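PDB 2VPZ: thiosulfate reductase from Thermus thermophilus, which binds two molybdopterin guanine dinucleotides, molybdenum and a [4Fe-4S] cluster, and probably acts as an oxidoreductase of sulfur compounds. Local coordinates for residues E198-E212 and N228-A242. Sequence-based numbering, arbitrary orientation.
Sequences ENARYIVLIGHHIGE and NGAKVVVVDPRFSTA. With MGD (2-amino-5,6-dimercapto-7-methyl-3,7,8a,9-tetrahydro-8-oxa-1,3,9,10-tetraaza-anthracen-4-one guanosine dinucleotide), chain I.
Leu205 and Val233 meet where parallel strands 202-206 and 231-235 pair, axes 4.7 Å apart and 17° from parallel; with Arg201, which buries more than either, they carry the contact. Leu205 N donates to Val233 O (2.9 Å) and Leu205 O accepts from Val235 N, continuing the ladder that Ile203 begins and Gly207 N closes on Val235 O. With CG anti to its carbonyl carbon (chi1 -55°), Leu205 carries CD1 to 4.0 Å from both Val232 CG1 and Val234 CG2. Beside Val204 on the other face, Val233 packs CG2 against the phenol end of Tyr202, whose OH is hydrogen-bonded to Glu318. Arg201, bent at chi2 and chi3, hydrogen-bonds Asn228 O through NH2 (2.5 Å, 159° at the hydrogen), in the guanidinium plane but above the carbonyl plane; Gly229 O lies over one guanidinium face. Glu212 forms an end-on salt bridge with Arg238: OE2 uses its syn lone pair for Arg238 NH1 (2.9 Å), and OE1 receives Arg238 NH2 and, from the opposite face, Thr241 N. Arg238 NH2 and Asp236 also hold the MGD ribose hydroxyls at the strands' C-terminal ends. Helix 216-227 makes the beta-alpha-beta crossover; helix 257-270 covers Val204 and Ile206, and strands 326-327 and 248-250 flank the pair.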
loop_
_atom_site.group_PDB
_atom_site.type_symbol
_atom_site.label_atom_id
_atom_site.label_comp_id
_atom_site.label_asym_id
_atom_site.label_seq_id
_atom_site.Cartn_x
_atom_site.Cartn_y
_atom_site.Cartn_z
ATOM N N GLU A 198 -28.400 -8.096 -10.264
ATOM C CA GLU A 198 -28.379 -7.733 -8.855
ATOM C C GLU A 198 -28.503 -8.886 -7.855
ATOM O O GLU A 198 -28.069 -8.769 -6.704
ATOM C CB GLU A 198 -29.420 -6.652 -8.613
ATOM C CG GLU A 198 -30.811 -7.110 -8.971
ATOM C CD GLU A 198 -31.884 -6.197 -8.401
ATOM O OE1 GLU A 198 -32.961 -6.702 -8.037
ATOM O OE2 GLU A 198 -31.602 -4.982 -8.325
ATOM N N ASN A 199 -29.104 -9.999 -8.269
ATOM C CA ASN A 199 -29.212 -11.178 -7.407
ATOM C C ASN A 199 -28.226 -12.294 -7.814
ATOM O O ASN A 199 -28.103 -13.297 -7.113
ATOM C CB ASN A 199 -30.644 -11.735 -7.348
ATOM C CG ASN A 199 -31.639 -10.772 -6.722
ATOM O OD1 ASN A 199 -31.398 -10.235 -5.636
ATOM N ND2 ASN A 199 -32.765 -10.539 -7.405
ATOM N N ALA A 200 -27.529 -12.124 -8.942
ATOM C CA ALA A 200 -26.539 -13.117 -9.418
ATOM C C ALA A 200 -25.369 -13.292 -8.403
ATOM O O ALA A 200 -24.920 -12.323 -7.779
ATOM C CB ALA A 200 -26.027 -12.744 -10.813
ATOM N N ARG A 201 -24.856 -14.517 -8.269
ATOM C CA ARG A 201 -23.815 -14.859 -7.270
ATOM C C ARG A 201 -22.493 -15.376 -7.800
ATOM O O ARG A 201 -21.456 -15.398 -7.111
ATOM C CB ARG A 201 -24.377 -15.905 -6.329
ATOM C CG ARG A 201 -25.301 -15.360 -5.278
ATOM C CD ARG A 201 -24.476 -14.714 -4.175
ATOM N NE ARG A 201 -24.382 -13.256 -4.261
ATOM C CZ ARG A 201 -23.573 -12.492 -3.536
ATOM N NH1 ARG A 201 -22.762 -13.050 -2.649
ATOM N NH2 ARG A 201 -23.572 -11.173 -3.702
ATOM N N TYR A 202 -22.596 -15.830 -9.043
ATOM C CA TYR A 202 -21.505 -16.415 -9.823
ATOM C C TYR A 202 -21.925 -16.151 -11.287
ATOM O O TYR A 202 -23.021 -16.534 -11.708
ATOM C CB TYR A 202 -21.467 -17.924 -9.512
ATOM C CG TYR A 202 -20.212 -18.639 -9.985
ATOM C CD1 TYR A 202 -19.063 -18.697 -9.190
ATOM C CD2 TYR A 202 -20.180 -19.291 -11.227
ATOM C CE1 TYR A 202 -17.921 -19.379 -9.596
ATOM C CE2 TYR A 202 -19.046 -19.985 -11.658
ATOM C CZ TYR A 202 -17.919 -20.027 -10.839
ATOM O OH TYR A 202 -16.791 -20.697 -11.236
ATOM N N ILE A 203 -21.047 -15.503 -12.042
ATOM C CA ILE A 203 -21.304 -15.139 -13.440
ATOM C C ILE A 203 -20.230 -15.623 -14.445
ATOM O O ILE A 203 -19.040 -15.371 -14.243
ATOM C CB ILE A 203 -21.441 -13.565 -13.553
ATOM C CG1 ILE A 203 -22.587 -13.075 -12.676
ATOM C CG2 ILE A 203 -21.626 -13.123 -15.027
ATOM C CD1 ILE A 203 -22.669 -11.541 -12.562
ATOM N N VAL A 204 -20.624 -16.315 -15.512
ATOM C CA VAL A 204 -19.644 -16.768 -16.505
ATOM C C VAL A 204 -19.818 -16.061 -17.864
ATOM O O VAL A 204 -20.849 -16.217 -18.538
ATOM C CB VAL A 204 -19.665 -18.348 -16.696
ATOM C CG1 VAL A 204 -18.548 -18.773 -17.680
ATOM C CG2 VAL A 204 -19.471 -19.062 -15.335
ATOM N N LEU A 205 -18.803 -15.274 -18.225
ATOM C CA LEU A 205 -18.737 -14.492 -19.463
ATOM C C LEU A 205 -17.913 -15.184 -20.545
ATOM O O LEU A 205 -16.716 -15.458 -20.361
ATOM C CB LEU A 205 -18.140 -13.075 -19.211
ATOM C CG LEU A 205 -18.838 -12.222 -18.127
ATOM C CD1 LEU A 205 -18.117 -10.877 -17.948
ATOM C CD2 LEU A 205 -20.325 -12.016 -18.497
ATOM N N ILE A 206 -18.556 -15.501 -21.661
ATOM C CA ILE A 206 -17.884 -16.088 -22.793
ATOM C C ILE A 206 -17.716 -15.031 -23.945
ATOM O O ILE A 206 -18.655 -14.781 -24.703
ATOM C CB ILE A 206 -18.633 -17.427 -23.283
ATOM C CG1 ILE A 206 -18.575 -18.489 -22.175
ATOM C CG2 ILE A 206 -18.007 -17.945 -24.608
ATOM C CD1 ILE A 206 -18.936 -19.924 -22.600
ATOM N N GLY A 207 -16.553 -14.373 -24.007
ATOM C CA GLY A 207 -16.233 -13.394 -25.022
ATOM C C GLY A 207 -16.914 -12.050 -24.944
ATOM O O GLY A 207 -16.754 -11.081 -25.696
ATOM N N HIS A 208 -17.772 -12.013 -23.952
ATOM C CA HIS A 208 -18.638 -10.883 -23.559
ATOM C C HIS A 208 -17.620 -9.861 -22.929
ATOM O O HIS A 208 -17.243 -10.021 -21.775
ATOM C CB HIS A 208 -19.618 -11.506 -22.480
ATOM C CG HIS A 208 -20.958 -10.838 -22.310
ATOM N ND1 HIS A 208 -21.186 -9.489 -22.427
ATOM C CD2 HIS A 208 -22.127 -11.352 -21.894
ATOM C CE1 HIS A 208 -22.430 -9.206 -22.096
ATOM N NE2 HIS A 208 -23.024 -10.329 -21.764
ATOM N N HIS A 209 -17.155 -8.833 -23.628
ATOM C CA HIS A 209 -16.249 -7.866 -23.003
ATOM C C HIS A 209 -16.991 -6.639 -22.388
ATOM O O HIS A 209 -17.397 -5.731 -23.123
ATOM C CB HIS A 209 -15.113 -7.407 -24.003
ATOM C CG HIS A 209 -15.564 -6.796 -25.290
ATOM N ND1 HIS A 209 -14.705 -6.129 -26.135
ATOM C CD2 HIS A 209 -16.758 -6.731 -25.868
ATOM C CE1 HIS A 209 -15.367 -5.667 -27.173
ATOM N NE2 HIS A 209 -16.628 -6.022 -27.029
ATOM N N ILE A 210 -17.220 -6.640 -21.073
ATOM C CA ILE A 210 -17.922 -5.544 -20.369
ATOM C C ILE A 210 -16.904 -4.559 -19.788
ATOM O O ILE A 210 -16.006 -4.907 -19.000
ATOM C CB ILE A 210 -18.911 -6.041 -19.226
ATOM C CG1 ILE A 210 -20.114 -6.781 -19.822
ATOM C CG2 ILE A 210 -19.380 -4.806 -18.405
ATOM C CD1 ILE A 210 -20.870 -7.690 -18.814
ATOM N N GLY A 211 -17.052 -3.300 -20.182
ATOM C CA GLY A 211 -16.124 -2.272 -19.779
ATOM C C GLY A 211 -15.479 -1.687 -21.036
ATOM O O GLY A 211 -15.041 -0.532 -21.018
ATOM N N GLU A 212 -15.371 -2.482 -22.106
ATOM C CA GLU A 212 -14.865 -2.030 -23.419
ATOM C C GLU A 212 -16.168 -1.798 -24.229
ATOM O O GLU A 212 -16.337 -0.740 -24.868
ATOM C CB GLU A 212 -13.916 -3.086 -24.064
ATOM C CG GLU A 212 -12.508 -3.012 -23.423
ATOM C CD GLU A 212 -11.643 -4.252 -23.636
ATOM O OE1 GLU A 212 -12.017 -5.331 -23.125
ATOM O OE2 GLU A 212 -10.586 -4.136 -24.308
ATOM N N ASN A 228 -21.358 -6.269 -4.516
ATOM C CA ASN A 228 -22.025 -7.148 -3.550
ATOM C C ASN A 228 -21.381 -8.532 -3.369
ATOM O O ASN A 228 -21.981 -9.423 -2.779
ATOM C CB ASN A 228 -23.497 -7.355 -3.896
ATOM C CG ASN A 228 -24.223 -6.080 -4.165
ATOM O OD1 ASN A 228 -23.826 -5.042 -3.633
ATOM N ND2 ASN A 228 -25.280 -6.136 -4.977
ATOM N N GLY A 229 -20.187 -8.738 -3.901
ATOM C CA GLY A 229 -19.561 -10.029 -3.765
ATOM C C GLY A 229 -19.936 -11.061 -4.808
ATOM O O GLY A 229 -20.171 -12.248 -4.502
ATOM N N ALA A 230 -20.044 -10.590 -6.044
ATOM C CA ALA A 230 -20.347 -11.418 -7.215
ATOM C C ALA A 230 -19.014 -11.793 -7.862
ATOM O O ALA A 230 -18.257 -10.926 -8.360
ATOM C CB ALA A 230 -21.233 -10.649 -8.253
ATOM N N LYS A 231 -18.688 -13.083 -7.813
ATOM C CA LYS A 231 -17.459 -13.561 -8.413
ATOM C C LYS A 231 -17.752 -14.030 -9.862
ATOM O O LYS A 231 -18.688 -14.813 -10.140
ATOM C CB LYS A 231 -16.752 -14.571 -7.484
ATOM C CG LYS A 231 -16.788 -16.053 -7.739
ATOM C CD LYS A 231 -15.922 -16.761 -6.665
ATOM C CE LYS A 231 -15.270 -15.748 -5.681
ATOM N NZ LYS A 231 -15.260 -16.230 -4.264
ATOM N N VAL A 232 -16.961 -13.442 -10.762
ATOM C CA VAL A 232 -16.973 -13.474 -12.228
ATOM C C VAL A 232 -15.884 -14.288 -12.961
ATOM O O VAL A 232 -14.692 -14.012 -12.787
ATOM C CB VAL A 232 -16.869 -11.957 -12.731
ATOM C CG1 VAL A 232 -17.136 -11.825 -14.226
ATOM C CG2 VAL A 232 -17.817 -11.060 -11.904
ATOM N N VAL A 233 -16.272 -15.251 -13.800
ATOM C CA VAL A 233 -15.311 -16.052 -14.579
ATOM C C VAL A 233 -15.300 -15.591 -16.072
ATOM O O VAL A 233 -16.346 -15.515 -16.693
ATOM C CB VAL A 233 -15.648 -17.602 -14.512
ATOM C CG1 VAL A 233 -14.650 -18.399 -15.370
ATOM C CG2 VAL A 233 -15.604 -18.109 -13.042
ATOM N N VAL A 234 -14.144 -15.241 -16.628
ATOM C CA VAL A 234 -14.088 -14.815 -18.032
ATOM C C VAL A 234 -13.323 -15.826 -18.908
ATOM O O VAL A 234 -12.226 -16.257 -18.566
ATOM C CB VAL A 234 -13.445 -13.373 -18.220
ATOM C CG1 VAL A 234 -13.189 -13.073 -19.719
ATOM C CG2 VAL A 234 -14.369 -12.297 -17.635
ATOM N N VAL A 235 -13.962 -16.211 -20.018
ATOM C CA VAL A 235 -13.430 -17.149 -21.010
ATOM C C VAL A 235 -13.181 -16.276 -22.261
ATOM O O VAL A 235 -14.122 -15.706 -22.828
ATOM C CB VAL A 235 -14.479 -18.268 -21.313
ATOM C CG1 VAL A 235 -13.901 -19.291 -22.292
ATOM C CG2 VAL A 235 -14.934 -18.944 -19.990
ATOM N N ASP A 236 -11.924 -16.162 -22.700
ATOM C CA ASP A 236 -11.548 -15.277 -23.817
ATOM C C ASP A 236 -10.048 -15.526 -24.141
ATOM O O ASP A 236 -9.249 -15.723 -23.229
ATOM C CB ASP A 236 -11.733 -13.802 -23.291
ATOM C CG ASP A 236 -11.836 -12.730 -24.418
ATOM O OD1 ASP A 236 -11.083 -12.787 -25.414
ATOM O OD2 ASP A 236 -12.662 -11.771 -24.253
ATOM N N PRO A 237 -9.660 -15.553 -25.445
ATOM C CA PRO A 237 -8.222 -15.751 -25.717
ATOM C C PRO A 237 -7.414 -14.466 -25.366
ATOM O O PRO A 237 -6.184 -14.458 -25.434
ATOM C CB PRO A 237 -8.161 -16.094 -27.212
ATOM C CG PRO A 237 -9.436 -15.506 -27.792
ATOM C CD PRO A 237 -10.457 -15.679 -26.674
ATOM N N ARG A 238 -8.135 -13.402 -24.980
ATOM C CA ARG A 238 -7.529 -12.082 -24.658
ATOM C C ARG A 238 -7.855 -11.627 -23.197
ATOM O O ARG A 238 -9.003 -11.743 -22.761
ATOM C CB ARG A 238 -8.041 -11.008 -25.656
ATOM C CG ARG A 238 -7.152 -9.736 -25.837
ATOM C CD ARG A 238 -7.899 -8.614 -26.598
ATOM N NE ARG A 238 -9.305 -8.522 -26.206
ATOM C CZ ARG A 238 -9.851 -7.524 -25.499
ATOM N NH1 ARG A 238 -9.098 -6.507 -25.101
ATOM N NH2 ARG A 238 -11.148 -7.542 -25.178
ATOM N N PHE A 239 -6.859 -11.129 -22.450
ATOM C CA PHE A 239 -7.046 -10.630 -21.064
ATOM C C PHE A 239 -7.652 -9.211 -21.137
ATOM O O PHE A 239 -6.935 -8.200 -20.995
ATOM C CB PHE A 239 -5.738 -10.577 -20.234
ATOM C CG PHE A 239 -5.957 -10.351 -18.714
ATOM C CD1 PHE A 239 -6.299 -11.418 -17.881
ATOM C CD2 PHE A 239 -5.764 -9.097 -18.125
ATOM C CE1 PHE A 239 -6.470 -11.260 -16.490
ATOM C CE2 PHE A 239 -5.932 -8.902 -16.716
ATOM C CZ PHE A 239 -6.292 -9.997 -15.916
ATOM N N SER A 240 -8.968 -9.153 -21.334
ATOM C CA SER A 240 -9.758 -7.913 -21.458
ATOM C C SER A 240 -9.998 -7.126 -20.151
ATOM O O SER A 240 -9.463 -7.479 -19.081
ATOM C CB SER A 240 -11.133 -8.208 -22.073
ATOM O OG SER A 240 -12.052 -8.729 -21.108
ATOM N N THR A 241 -10.816 -6.079 -20.233
ATOM C CA THR A 241 -11.156 -5.257 -19.076
ATOM C C THR A 241 -11.968 -6.089 -18.072
ATOM O O THR A 241 -11.677 -6.076 -16.860
ATOM C CB THR A 241 -11.977 -3.967 -19.437
ATOM O OG1 THR A 241 -11.205 -3.086 -20.254
ATOM C CG2 THR A 241 -12.420 -3.248 -18.133
ATOM N N ALA A 242 -12.966 -6.823 -18.570
ATOM C CA ALA A 242 -13.806 -7.677 -17.727
ATOM C C ALA A 242 -12.958 -8.798 -17.085
ATOM O O ALA A 242 -13.205 -9.201 -15.941
ATOM C CB ALA A 242 -15.012 -8.269 -18.556
HETATM P PB MGD I . -17.944 -10.328 -28.108
HETATM O O1B MGD I . -17.664 -10.588 -29.535
HETATM O O2B MGD I . -18.611 -11.319 -27.296
HETATM O O3B MGD I . -18.717 -8.942 -28.309
HETATM O O3A MGD I . -19.573 -6.565 -27.993
HETATM P PA MGD I . -19.695 -8.033 -27.430
HETATM O O1A MGD I . -21.110 -8.330 -27.605
HETATM O O2A MGD I . -19.291 -8.029 -26.033
HETATM O "O5'" MGD I . -16.625 -9.973 -27.361
HETATM C "C5'" MGD I . -15.426 -9.375 -27.858
HETATM C "C4'" MGD I . -14.399 -10.227 -27.131
HETATM O "O4'" MGD I . -14.565 -11.487 -27.761
HETATM C "C3'" MGD I . -12.896 -9.884 -27.313
HETATM O "O3'" MGD I . -12.210 -9.845 -26.035
HETATM C "C2'" MGD I . -12.310 -11.048 -28.150
HETATM O "O2'" MGD I . -11.108 -11.498 -27.537
HETATM C "C1'" MGD I . -13.295 -12.156 -27.872
HETATM N N9 MGD I . -13.201 -13.424 -28.646
HETATM C C8 MGD I . -12.776 -13.563 -29.942
HETATM N N7 MGD I . -12.804 -14.866 -30.343
HETATM C C5 MGD I . -13.235 -15.585 -29.274
HETATM C C6 MGD I . -13.413 -17.023 -28.982
HETATM O O6 MGD I . -13.231 -17.816 -29.912
HETATM N N1 MGD I . -13.848 -17.393 -27.779
HETATM C C2 MGD I . -14.056 -16.495 -26.778
HETATM N N2 MGD I . -14.500 -16.926 -25.544
HETATM N N3 MGD I . -13.903 -15.147 -26.964
HETATM C C4 MGD I . -13.504 -14.640 -28.162
HETATM C C10 MGD I . -20.154 -5.984 -29.141
HETATM C C11 MGD I . -21.357 -5.261 -28.630
HETATM O O11 MGD I . -20.905 -4.147 -27.846
HETATM C C12 MGD I . -22.417 -4.954 -29.719
HETATM S S12 MGD I . -23.002 -6.150 -30.748
HETATM C C13 MGD I . -22.956 -3.696 -29.912
HETATM S S13 MGD I . -24.205 -3.451 -31.044
HETATM C C14 MGD I . -22.476 -2.519 -29.103
HETATM N N15 MGD I . -21.605 -1.618 -29.762
HETATM C C16 MGD I . -20.735 -0.823 -29.060
HETATM C C17 MGD I . -19.807 0.195 -29.669
HETATM O O17 MGD I . -19.842 0.399 -30.915
HETATM N N18 MGD I . -18.997 0.953 -28.854
HETATM C C19 MGD I . -18.990 0.685 -27.522
HETATM N N19 MGD I . -18.138 1.374 -26.789
HETATM N N20 MGD I . -19.758 -0.246 -26.862
HETATM C C21 MGD I . -20.656 -0.967 -27.601
HETATM N N22 MGD I . -21.426 -1.902 -27.067
HETATM C C23 MGD I . -21.903 -3.030 -27.797
HETATM O O HOH W 1 -14.153 -10.798 -22.362
HETATM O O HOH W 2 -13.859 -6.324 -21.061
HETATM O O HOH W 3 -11.793 -0.205 -20.620
#